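Local coordinates for Two-component system sensor histidine kinase (Bacteroides thetaiotaomicron, PDB 3OTT), which probably senses saccharides through its extracellular propeller and sandwich domains and is thought to relay the signal as a histidine kinase joined to a DNA-binding regulator, at residues Leu641-Asn645 against Gln646-Pro650; Phe442-Lys446 against His447-Gln451; Ile207-Gly211 against Tyr212-Tyr216; Met78-Asn82 against Gly83-Tyr87; Gln274-Asn278 against Asn279-Asn283. One frame throughout, in Å; residues are numbered along the deposited sequence.

Interaction 1: Leu641-Asn645 against Gln646-Pro650; sequences LYINN and QLVSP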
# COMPACT_ATOMS: atom_id res chain seq x y z
N LEU B 641 32.77 -19.21 0.81
CA LEU B 641 34.14 -19.03 0.39
C LEU B 641 35.01 -20.13 1.02
O LEU B 641 34.95 -20.34 2.22
CB LEU B 641 34.65 -17.65 0.85
CG LEU B 641 36.15 -17.33 0.63
CD1 LEU B 641 36.48 -17.28 -0.84
CD2 LEU B 641 36.51 -16.03 1.27
N TYR B 642 35.80 -20.83 0.20
CA TYR B 642 36.78 -21.79 0.68
C TYR B 642 38.19 -21.30 0.37
O TYR B 642 38.46 -20.73 -0.73
CB TYR B 642 36.60 -23.14 0.00
CG TYR B 642 35.29 -23.85 0.26
CD1 TYR B 642 34.13 -23.41 -0.36
CD2 TYR B 642 35.22 -24.97 1.09
CE1 TYR B 642 32.90 -24.05 -0.15
CE2 TYR B 642 33.98 -25.66 1.32
CZ TYR B 642 32.83 -25.16 0.67
OH TYR B 642 31.60 -25.70 0.80
N ILE B 643 39.08 -21.52 1.33
CA ILE B 643 40.50 -21.28 1.16
C ILE B 643 41.17 -22.61 1.48
O ILE B 643 40.87 -23.24 2.52
CB ILE B 643 41.00 -20.19 2.11
CG1 ILE B 643 40.43 -18.83 1.70
CG2 ILE B 643 42.56 -20.21 2.21
CD1 ILE B 643 40.33 -17.86 2.83
N ASN B 644 42.03 -23.08 0.56
CA ASN B 644 42.64 -24.39 0.68
C ASN B 644 41.60 -25.41 0.99
O ASN B 644 41.84 -26.34 1.77
CB ASN B 644 43.73 -24.42 1.76
CG ASN B 644 44.82 -23.43 1.48
OD1 ASN B 644 45.28 -23.32 0.34
ND2 ASN B 644 45.18 -22.66 2.47
N ASN B 645 40.44 -25.24 0.40
CA ASN B 645 39.49 -26.31 0.46
C ASN B 645 38.80 -26.46 1.84
O ASN B 645 38.12 -27.46 2.10
CB ASN B 645 40.17 -27.60 0.04
CG ASN B 645 39.22 -28.58 -0.54
OD1 ASN B 645 38.43 -28.24 -1.43
ND2 ASN B 645 39.24 -29.81 -0.02
N GLN B 646 38.92 -25.42 2.68
CA GLN B 646 38.19 -25.31 3.94
C GLN B 646 37.23 -24.13 3.96
O GLN B 646 37.60 -22.99 3.64
CB GLN B 646 39.19 -25.08 5.06
CG GLN B 646 40.19 -26.21 5.23
CD GLN B 646 40.83 -26.14 6.58
OE1 GLN B 646 42.05 -25.95 6.70
NE2 GLN B 646 40.00 -26.26 7.64
N LEU B 647 36.00 -24.38 4.37
CA LEU B 647 34.98 -23.32 4.30
C LEU B 647 35.34 -22.22 5.33
O LEU B 647 35.67 -22.53 6.48
CB LEU B 647 33.62 -23.95 4.53
CG LEU B 647 32.30 -23.21 4.69
CD1 LEU B 647 32.24 -22.45 5.96
CD2 LEU B 647 32.08 -22.35 3.52
N VAL B 648 35.36 -20.96 4.93
CA VAL B 648 35.77 -19.89 5.87
C VAL B 648 34.74 -18.75 6.01
O VAL B 648 34.14 -18.30 5.01
CB VAL B 648 37.16 -19.27 5.53
CG1 VAL B 648 38.31 -20.28 5.86
CG2 VAL B 648 37.22 -18.78 4.08
N SER B 649 34.57 -18.24 7.23
CA SER B 649 33.60 -17.14 7.42
C SER B 649 33.98 -16.35 8.64
O SER B 649 34.80 -16.81 9.43
CB SER B 649 32.15 -17.70 7.60
OG SER B 649 32.12 -18.51 8.79
N PRO B 650 33.38 -15.16 8.81
CA PRO B 650 33.77 -14.38 9.99
C PRO B 650 33.57 -15.19 11.27
O PRO B 650 34.26 -14.99 12.23
CB PRO B 650 32.83 -13.17 9.93
CG PRO B 650 32.46 -13.01 8.51
CD PRO B 650 32.43 -14.43 7.94
O HOH W 1 32.05 -18.58 3.49
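Tyr642 lays its ring beside Leu647, its non-hydrogen-bonded partner across a tight antiparallel hairpin. From CB, which passes 3.8 Å from Gln646 O, the side chain turns with CG anti to the carbonyl carbon (chi1 -63°), and this carries the ring over the neighbouring strand. On the near branch, Tyr642 CD2 meets the backbone at Leu647 N, 3.4 Å away, and CE2 packs against Leu647 CB at 3.7 Å. That CB makes an off-centre CH-pi contact, 29° off the ring normal. Farther out, Leu647 CD2 covers one face toward the rim, 4.1 Å from both CE1 and CZ of Tyr642. At the tip the phenol OH hydrogen-bonds Glu677, while Arg711 makes a cation-pi contact with the ring; a tyrosine suits this place because its ring faces are apolar and its end polar.

On the other face of the ribbon, branched Val648 fits between Leu641 and Ile643, its CG2 pressed to 3.5 Å from Ile643 CD1, a tight pair. The reversal is a type I' turn from Ile643 to Gln646, closed by Gln646 N to Ile643 O at 2.9 Å. Its two middle residues have positive phi, which asparagine tolerates better than most side chains. Beyond the straight bond from Val648 N to Leu641 O (2.8 Å), a water bridges Leu641 N and Val648 O. Strand 646-648 forms the rim of a four-stranded sheet in the sandwich domain, while strand 637-643 runs between it and strand 674-679, where Phe676 and Leu674 pack on Leu641 and Ile643.

Interaction 2: Phe442-Lys446 against His447-Gln451; sequences FVVDK and HKLMQ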
# COMPACT_ATOMS: atom_id res chain seq x y z
N PHE B 442 -9.86 10.57 -38.33
CA PHE B 442 -9.14 11.79 -38.71
C PHE B 442 -7.77 11.38 -39.26
O PHE B 442 -7.10 10.46 -38.70
CB PHE B 442 -8.91 12.69 -37.48
CG PHE B 442 -10.18 13.16 -36.83
CD1 PHE B 442 -10.91 12.35 -35.94
CD2 PHE B 442 -10.66 14.43 -37.11
CE1 PHE B 442 -12.13 12.84 -35.33
CE2 PHE B 442 -11.89 14.89 -36.54
CZ PHE B 442 -12.59 14.10 -35.65
N VAL B 443 -7.36 12.06 -40.33
CA VAL B 443 -6.04 11.88 -40.91
C VAL B 443 -5.34 13.22 -40.82
O VAL B 443 -5.85 14.20 -41.39
CB VAL B 443 -6.13 11.42 -42.34
CG1 VAL B 443 -4.73 11.24 -42.90
CG2 VAL B 443 -6.99 10.12 -42.47
N VAL B 444 -4.24 13.27 -40.06
CA VAL B 444 -3.57 14.51 -39.68
C VAL B 444 -2.08 14.49 -40.06
O VAL B 444 -1.38 13.47 -39.90
CB VAL B 444 -3.65 14.70 -38.15
CG1 VAL B 444 -2.65 15.73 -37.63
CG2 VAL B 444 -5.10 15.10 -37.69
N ASP B 445 -1.59 15.61 -40.56
CA ASP B 445 -0.19 15.73 -40.86
C ASP B 445 0.65 15.73 -39.56
O ASP B 445 0.57 16.66 -38.77
CB ASP B 445 0.07 16.96 -41.71
CG ASP B 445 1.56 17.07 -42.15
OD1 ASP B 445 2.46 17.15 -41.28
OD2 ASP B 445 1.83 17.09 -43.37
N LYS B 446 1.42 14.68 -39.33
CA LYS B 446 2.11 14.50 -38.04
C LYS B 446 3.03 15.69 -37.64
O LYS B 446 2.87 16.27 -36.55
CB LYS B 446 2.89 13.19 -38.05
CG LYS B 446 3.31 12.72 -36.66
CD LYS B 446 4.08 11.48 -36.74
CE LYS B 446 5.60 11.78 -37.04
NZ LYS B 446 6.39 10.61 -36.59
N HIS B 447 3.93 16.09 -38.54
CA HIS B 447 4.84 17.22 -38.21
C HIS B 447 4.15 18.55 -37.99
O HIS B 447 4.50 19.27 -37.07
CB HIS B 447 6.03 17.34 -39.17
CG HIS B 447 6.99 16.18 -39.02
ND1 HIS B 447 7.76 15.70 -40.06
CD2 HIS B 447 7.25 15.38 -37.96
CE1 HIS B 447 8.48 14.67 -39.63
NE2 HIS B 447 8.18 14.45 -38.36
N LYS B 448 3.14 18.87 -38.80
CA LYS B 448 2.38 20.07 -38.54
C LYS B 448 1.62 19.99 -37.20
O LYS B 448 1.60 20.92 -36.42
CB LYS B 448 1.48 20.43 -39.75
CG LYS B 448 2.20 21.33 -40.70
CD LYS B 448 1.70 21.27 -42.13
CE LYS B 448 0.26 21.78 -42.27
NZ LYS B 448 0.16 22.47 -43.60
N LEU B 449 1.05 18.84 -36.88
CA LEU B 449 0.43 18.79 -35.58
C LEU B 449 1.49 19.06 -34.47
O LEU B 449 1.26 19.90 -33.58
CB LEU B 449 -0.25 17.44 -35.37
CG LEU B 449 -0.85 17.20 -34.00
CD1 LEU B 449 -2.07 18.08 -33.80
CD2 LEU B 449 -1.16 15.70 -33.85
N MET B 450 2.63 18.36 -34.53
CA MET B 450 3.68 18.51 -33.51
C MET B 450 4.18 19.94 -33.35
O MET B 450 4.53 20.39 -32.23
CB MET B 450 4.87 17.58 -33.80
CG MET B 450 4.58 16.15 -33.43
SD MET B 450 5.79 14.92 -33.92
CE MET B 450 7.35 15.53 -33.27
N GLN B 451 4.19 20.66 -34.48
CA GLN B 451 4.69 22.02 -34.46
C GLN B 451 3.60 23.04 -34.19
O GLN B 451 3.90 24.17 -33.91
CB GLN B 451 5.50 22.35 -35.75
CG GLN B 451 6.56 21.31 -36.09
CD GLN B 451 7.80 21.32 -35.16
OE1 GLN B 451 8.63 22.26 -35.20
NE2 GLN B 451 7.96 20.25 -34.35
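Val444 and Leu449 make the close apolar part of this strand-to-helix corner: Val444 CG1 rests on Leu449 CB at 3.7 Å. Branched Val444 suits the strand, and Leu449 reaches inward from the first turn of helix 446-451 toward Tyr407 and Ile409 of strand 403-410. The backbone is just as compact here. Leu449 N bonds to Asp445 O at 2.9 Å, and Met450 N to Lys446 O at the same length, so the helix starts directly off the end of the strand.

The opposite character prevails around Asp445, the N-cap. With CG anti to its backbone N (chi1 -176°), its carboxylate reaches forward over the first turn and OD1 accepts from Lys448 N at 3.1 Å. The N-H points almost straight at the oxygen (176°) but meets it on the anti side, 32° out of the carboxylate plane. Replacing Asp445 by an alanine would probably leave Lys448 N without its acceptor and the first turn free to fray. Exposed Lys448 keeps its charge apart, NZ standing 5.6 Å from Asp445 OD2, and His447 also lies at the surface.

Lys446 is different: buried, and bent at its third torsion so that CE passes 3.9 Å from His447 NE2, it ends in salt bridges to Asp381, Glu383 and Glu426. Glu383 also bonds His447 NE2. Three carboxylates would be expected to keep the buried lysine charged, while the negative Asp445 probably gains from facing the positive end of the helix.

Interaction 3: Ile207-Gly211 against Tyr212-Tyr216; sequences IGTEG and YLFQY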
# COMPACT_ATOMS: atom_id res chain seq x y z
N ILE B 207 -6.58 -23.78 15.49
CA ILE B 207 -6.06 -24.21 16.80
C ILE B 207 -5.80 -25.72 16.79
O ILE B 207 -6.70 -26.52 16.64
CB ILE B 207 -7.08 -23.90 17.93
CG1 ILE B 207 -7.50 -22.41 17.86
CG2 ILE B 207 -6.43 -24.17 19.29
CD1 ILE B 207 -8.89 -22.16 18.39
N GLY B 208 -4.55 -26.11 16.84
CA GLY B 208 -4.20 -27.53 16.84
C GLY B 208 -3.82 -27.99 18.24
O GLY B 208 -3.02 -27.36 18.93
N THR B 209 -4.40 -29.10 18.63
CA THR B 209 -4.28 -29.68 19.93
C THR B 209 -4.00 -31.18 19.77
O THR B 209 -3.94 -31.72 18.66
CB THR B 209 -5.62 -29.52 20.73
OG1 THR B 209 -6.65 -30.31 20.12
CG2 THR B 209 -6.10 -28.06 20.83
N GLU B 210 -3.84 -31.86 20.88
CA GLU B 210 -3.93 -33.29 20.88
C GLU B 210 -5.37 -33.65 20.67
O GLU B 210 -6.22 -33.40 21.52
CB GLU B 210 -3.45 -33.87 22.23
CG GLU B 210 -3.62 -35.41 22.32
CD GLU B 210 -2.58 -36.13 23.26
OE1 GLU B 210 -1.55 -35.50 23.68
OE2 GLU B 210 -2.78 -37.37 23.55
N GLY B 211 -5.66 -34.25 19.52
CA GLY B 211 -6.95 -34.86 19.27
C GLY B 211 -7.92 -34.09 18.36
O GLY B 211 -8.88 -34.66 17.88
N TYR B 212 -7.68 -32.81 18.14
CA TYR B 212 -8.66 -31.98 17.47
C TYR B 212 -7.95 -30.87 16.77
O TYR B 212 -6.90 -30.41 17.23
CB TYR B 212 -9.57 -31.31 18.49
CG TYR B 212 -10.43 -32.24 19.28
CD1 TYR B 212 -10.00 -32.76 20.49
CD2 TYR B 212 -11.71 -32.60 18.80
CE1 TYR B 212 -10.80 -33.64 21.23
CE2 TYR B 212 -12.53 -33.44 19.56
CZ TYR B 212 -12.07 -33.98 20.75
OH TYR B 212 -12.92 -34.79 21.48
N LEU B 213 -8.59 -30.42 15.72
CA LEU B 213 -8.30 -29.20 15.04
C LEU B 213 -9.60 -28.29 15.16
O LEU B 213 -10.71 -28.74 14.79
CB LEU B 213 -8.08 -29.51 13.56
CG LEU B 213 -7.70 -28.34 12.66
CD1 LEU B 213 -6.48 -27.56 13.21
CD2 LEU B 213 -7.48 -28.80 11.21
N PHE B 214 -9.46 -27.09 15.73
CA PHE B 214 -10.56 -26.14 15.91
C PHE B 214 -10.42 -24.97 15.00
O PHE B 214 -9.29 -24.56 14.67
CB PHE B 214 -10.59 -25.62 17.32
CG PHE B 214 -10.87 -26.68 18.35
CD1 PHE B 214 -9.84 -27.32 19.00
CD2 PHE B 214 -12.21 -27.00 18.71
CE1 PHE B 214 -10.13 -28.33 20.03
CE2 PHE B 214 -12.50 -27.98 19.70
CZ PHE B 214 -11.43 -28.66 20.35
N GLN B 215 -11.55 -24.39 14.61
CA GLN B 215 -11.55 -23.03 14.12
C GLN B 215 -12.29 -22.16 15.10
O GLN B 215 -13.43 -22.46 15.44
CB GLN B 215 -12.31 -22.98 12.83
CG GLN B 215 -11.56 -23.45 11.67
CD GLN B 215 -12.43 -23.52 10.44
OE1 GLN B 215 -13.20 -24.48 10.25
NE2 GLN B 215 -12.30 -22.51 9.57
N TYR B 216 -11.69 -21.04 15.50
CA TYR B 216 -12.38 -20.04 16.35
C TYR B 216 -12.64 -18.81 15.50
O TYR B 216 -11.78 -18.40 14.74
CB TYR B 216 -11.51 -19.74 17.54
CG TYR B 216 -11.88 -18.49 18.31
CD1 TYR B 216 -13.01 -18.47 19.12
CD2 TYR B 216 -11.11 -17.34 18.24
CE1 TYR B 216 -13.39 -17.39 19.85
CE2 TYR B 216 -11.53 -16.18 18.96
CZ TYR B 216 -12.69 -16.25 19.79
OH TYR B 216 -13.16 -15.22 20.59
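Thr209 turns its hydroxyl to lie between its own backbone N and carbonyl carbon (chi1 67°), which aims OG1 across the turn at Tyr212 O, 2.9 Å away. The same oxygen takes Thr209 N at 3.2 Å, nearly end-on to its C=O, whereas the hydroxyl comes in from the side, at 117°; two donors from one residue thus hold it. The methyl, anti to the carbonyl carbon, faces the Phe214 ring, with CG2 4.1 Å from CE1, and OG1 sits near that ring's edge.

These residues close a beta hairpin, the second and third strands of a four-stranded propeller blade, 204-209 and 212-217. Gly211 fills a turn position of positive phi where a CB would press against the carbonyl oxygen of Glu210. Next to it, Tyr212 sets one ring face over Gly211 O and sends its OH to His185 N.

Further along, Ile207 and Phe214 form a hydrogen-bonded pair, with Phe214 N to Ile207 O at 3.0 Å. Ile207 is long enough for CD1 to reach Tyr216 CB at 3.7 Å, and its other contacts include Val193 and Leu196 of strand 193-199, the adjoining strand of the blade.

Interaction 4: Met78-Asn82 against Gly83-Tyr87; sequences MGTDN and GILVY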
# COMPACT_ATOMS: atom_id res chain seq x y z
N MET B 78 16.50 -16.94 18.12
CA MET B 78 16.13 -18.35 18.10
C MET B 78 15.96 -18.88 19.52
O MET B 78 16.83 -18.66 20.37
CB MET B 78 17.24 -19.13 17.37
CG MET B 78 17.46 -18.61 15.91
SD MET B 78 18.83 -19.54 15.23
CE MET B 78 20.27 -18.75 15.98
N GLY B 79 14.86 -19.60 19.77
CA GLY B 79 14.65 -20.13 21.10
C GLY B 79 15.39 -21.43 21.34
O GLY B 79 15.40 -22.27 20.46
N THR B 80 15.97 -21.60 22.53
CA THR B 80 16.83 -22.76 22.88
C THR B 80 16.54 -23.13 24.35
O THR B 80 15.78 -22.41 25.00
CB THR B 80 18.37 -22.42 22.77
OG1 THR B 80 18.71 -21.44 23.74
CG2 THR B 80 18.79 -21.85 21.40
N ASP B 81 17.14 -24.21 24.85
CA ASP B 81 17.18 -24.56 26.29
C ASP B 81 17.76 -23.43 27.14
O ASP B 81 17.32 -23.17 28.27
CB ASP B 81 18.08 -25.81 26.46
CG ASP B 81 17.55 -27.05 25.69
OD1 ASP B 81 16.37 -27.06 25.22
OD2 ASP B 81 18.30 -28.05 25.57
N ASN B 82 18.78 -22.76 26.62
CA ASN B 82 19.40 -21.73 27.42
C ASN B 82 18.75 -20.34 27.25
O ASN B 82 19.01 -19.42 28.02
CB ASN B 82 20.89 -21.65 27.22
CG ASN B 82 21.53 -20.71 28.24
OD1 ASN B 82 22.25 -19.77 27.86
ND2 ASN B 82 21.26 -20.94 29.54
N GLY B 83 17.86 -20.21 26.30
CA GLY B 83 17.13 -18.97 26.25
C GLY B 83 16.93 -18.57 24.83
O GLY B 83 16.10 -19.13 24.10
N ILE B 84 17.68 -17.56 24.45
CA ILE B 84 17.59 -17.03 23.13
C ILE B 84 18.97 -16.85 22.60
O ILE B 84 19.78 -16.19 23.18
CB ILE B 84 16.84 -15.70 23.10
CG1 ILE B 84 15.38 -15.97 23.44
CG2 ILE B 84 17.03 -15.00 21.75
CD1 ILE B 84 14.50 -14.81 23.29
N LEU B 85 19.20 -17.47 21.46
CA LEU B 85 20.45 -17.37 20.78
C LEU B 85 20.25 -16.35 19.67
O LEU B 85 19.30 -16.45 18.88
CB LEU B 85 20.74 -18.75 20.24
CG LEU B 85 22.12 -19.01 19.67
CD1 LEU B 85 23.25 -18.77 20.74
CD2 LEU B 85 22.08 -20.46 19.10
N VAL B 86 21.08 -15.31 19.65
CA VAL B 86 20.96 -14.27 18.67
C VAL B 86 22.06 -14.32 17.57
O VAL B 86 23.27 -14.16 17.86
CB VAL B 86 20.90 -12.90 19.35
CG1 VAL B 86 20.91 -11.79 18.32
CG2 VAL B 86 19.65 -12.82 20.24
N TYR B 87 21.65 -14.47 16.32
CA TYR B 87 22.63 -14.62 15.27
C TYR B 87 22.53 -13.45 14.30
O TYR B 87 21.47 -13.17 13.72
CB TYR B 87 22.45 -15.99 14.56
CG TYR B 87 23.38 -16.22 13.38
CD1 TYR B 87 24.78 -16.47 13.58
CD2 TYR B 87 22.90 -16.21 12.10
CE1 TYR B 87 25.64 -16.67 12.49
CE2 TYR B 87 23.76 -16.45 10.99
CZ TYR B 87 25.11 -16.66 11.20
OH TYR B 87 25.90 -16.88 10.13
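Thr80 OG1 is held by two backbone N-H groups of the turn that follows it: Gly83 N at 3.0 Å, with a bent approach of 131°, and Asn82 N at 3.2 Å, a weak bond. With chi1 at 65° the hydroxyl leans forward over the turn and can serve both, while the methyl is turned to the strand. Gly83 N also makes a weak bond to Thr80 O, and in return Thr80 N donates to Gly83 O at 2.9 Å from well above that carbonyl's plane. The other branch of Thr80 is apolar: CG2 lies 3.8 Å from Leu85 CB, so one side chain joins turn and strand. A valine in its place would probably leave Gly83 N with little more than its weak bond to the carbonyl, and the turn less firmly fixed.

Gly83 has backbone angles at which a CB would collide with Asn82 O, so a residue without a side chain suits the place. Exposed Asp81 points away and bonds Tyr66 OH.

Past the turn, Met78 and Leu85 form a hydrogen-bonded pair, with Leu85 N to Met78 O at 2.9 Å. The flexible Met78 chain bends at its last torsion, placing CE 3.8 Å from Tyr87 CB and 4.0 Å from Leu85 CD2. Both Met78 and Tyr87 touch Leu43 of strand 42-46 in the preceding blade, and Tyr87 OH reaches Asp92. A tight turn, residues 80-83, between strands 75-79 and 84-88, with Asp81 and Asn82 at the bend, flanked by Thr80 and Gly83, and large apolar residues behind, makes the hairpin of the second and third strands of a beta-propeller blade.

Interaction 5: Gln274-Asn278 against Asn279-Asn283; sequences QSLTN and NIIWN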
# COMPACT_ATOMS: atom_id res chain seq x y z
N GLN B 274 10.80 -40.18 -3.07
CA GLN B 274 10.18 -38.88 -3.23
C GLN B 274 8.95 -38.69 -2.33
O GLN B 274 8.28 -37.67 -2.45
CB GLN B 274 9.75 -38.66 -4.68
CG GLN B 274 10.82 -38.64 -5.70
CD GLN B 274 10.21 -38.51 -7.10
OE1 GLN B 274 9.15 -39.08 -7.39
NE2 GLN B 274 10.86 -37.76 -7.95
N SER B 275 8.60 -39.66 -1.48
CA SER B 275 7.48 -39.44 -0.57
C SER B 275 7.93 -38.59 0.59
O SER B 275 9.14 -38.31 0.73
CB SER B 275 6.91 -40.76 -0.03
OG SER B 275 7.85 -41.32 0.84
N LEU B 276 6.97 -38.16 1.39
CA LEU B 276 7.24 -37.35 2.57
C LEU B 276 8.35 -38.06 3.30
O LEU B 276 8.25 -39.26 3.49
CB LEU B 276 6.02 -37.31 3.47
CG LEU B 276 6.18 -36.65 4.82
CD1 LEU B 276 6.50 -35.21 4.68
CD2 LEU B 276 4.86 -36.88 5.69
N THR B 277 9.37 -37.32 3.72
CA THR B 277 10.60 -37.91 4.30
C THR B 277 10.34 -38.59 5.66
O THR B 277 10.89 -39.65 5.95
CB THR B 277 11.72 -36.83 4.45
OG1 THR B 277 12.95 -37.48 4.76
CG2 THR B 277 11.43 -35.81 5.56
N ASN B 278 9.49 -37.98 6.49
CA ASN B 278 9.16 -38.59 7.77
C ASN B 278 7.75 -38.11 8.17
O ASN B 278 7.34 -37.02 7.76
CB ASN B 278 10.22 -38.17 8.80
CG ASN B 278 9.96 -38.70 10.19
OD1 ASN B 278 9.44 -37.99 11.05
ND2 ASN B 278 10.39 -39.93 10.46
N ASN B 279 7.08 -38.88 9.03
CA ASN B 279 5.64 -38.70 9.35
C ASN B 279 5.45 -37.69 10.47
O ASN B 279 4.31 -37.22 10.70
CB ASN B 279 4.98 -40.05 9.75
CG ASN B 279 4.60 -40.92 8.54
OD1 ASN B 279 4.51 -40.43 7.40
ND2 ASN B 279 4.40 -42.21 8.77
N ILE B 280 6.52 -37.38 11.21
CA ILE B 280 6.36 -36.45 12.27
C ILE B 280 6.70 -35.06 11.81
O ILE B 280 7.89 -34.75 11.63
CB ILE B 280 7.13 -36.79 13.55
CG1 ILE B 280 6.61 -38.10 14.18
CG2 ILE B 280 6.97 -35.62 14.56
CD1 ILE B 280 7.67 -38.94 14.94
N ILE B 281 5.68 -34.19 11.68
CA ILE B 281 5.91 -32.86 11.10
C ILE B 281 5.90 -31.72 12.13
O ILE B 281 4.83 -31.24 12.52
CB ILE B 281 4.88 -32.57 9.97
CG1 ILE B 281 5.04 -33.59 8.83
CG2 ILE B 281 5.09 -31.18 9.36
CD1 ILE B 281 3.78 -33.75 7.97
N TRP B 282 7.10 -31.29 12.54
CA TRP B 282 7.31 -30.23 13.57
C TRP B 282 6.96 -28.84 13.13
O TRP B 282 6.54 -28.07 13.95
CB TRP B 282 8.76 -30.19 14.09
CG TRP B 282 9.18 -31.47 14.77
CD1 TRP B 282 10.06 -32.42 14.29
CD2 TRP B 282 8.66 -32.00 16.00
NE1 TRP B 282 10.16 -33.44 15.17
CE2 TRP B 282 9.30 -33.22 16.22
CE3 TRP B 282 7.72 -31.53 16.94
CZ2 TRP B 282 9.07 -34.00 17.36
CZ3 TRP B 282 7.47 -32.34 18.10
CH2 TRP B 282 8.15 -33.55 18.28
N ASN B 283 7.13 -28.51 11.84
CA ASN B 283 6.90 -27.15 11.32
C ASN B 283 6.62 -27.16 9.84
O ASN B 283 7.19 -27.98 9.09
CB ASN B 283 8.11 -26.20 11.65
CG ASN B 283 7.75 -24.72 11.51
OD1 ASN B 283 8.07 -24.07 10.47
ND2 ASN B 283 7.06 -24.18 12.53
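Asn278 folds its side chain onto the backbone two residues ahead: its OD1 accepts from Ile280 N at 3.0 Å, which is an Asx turn. The bond is fairly straight at the hydrogen, yet the donor stands 54° out of the plane of the side-chain carbonyl, above the amide rather than on a lone pair. CG anti to the backbone N (chi1 178°) swings the amide forward along the chain past Asn279, and chi2 near -99° turns its plane so that Ile280 N lies above it; OD1 also passes 3.6 Å from Ile280 CB. Asparagine suits the place because its short arm can set an acceptor close to the N-H two residues on.

Asn279 turns the other way, and its OD1 bonds His268 N earlier in the same loop. The same oxygen lies 4.0 Å from Leu276 CD2. That methyl also meets Ile281 CD1 at 4.0 Å, so the two buried aliphatic residues touch at their ends, with Leu294 of strand 292-296 packed on Leu276. Ile280 CG2 sits 3.7 Å above the plane of the Trp282 ring, toward its rim, and Trp282 NE1 is bonded to Asp297.

Trp282 and Asn283 together face Gly295, a classic beta bulge at the start of strand 281-286. Around the loop, Ser275 and Thr277 bond Asn14 and Tyr16 from the beginning of the chain. The loop therefore leads from strand 264-266, last of one blade, into the first strand of the next, whose fourth strand is the N-terminal 13-15: the interblade connection at the point where a beta-propeller ring is closed.

Along the chain the order is interaction 4, 3, 5, 2, 1. Interactions 4, 3 and 5 belong to separate blades of the first propeller; the first two are equivalent hairpins with centres 28 Å apart, and interaction 5 introduces the blade that closes the ring, its nearest atoms about 11 Å from interaction 3. Interaction 2 lies in the second propeller, about 70 Å between centres from each of those three. Interaction 1 opens the C-terminal sandwich, yet comes within about 7 Å of interaction 4, nearest atoms; Asp92 borders both, touched by Pro650 and bonded by Tyr87. The sandwich thus sits beside the first propeller although the second separates them in sequence.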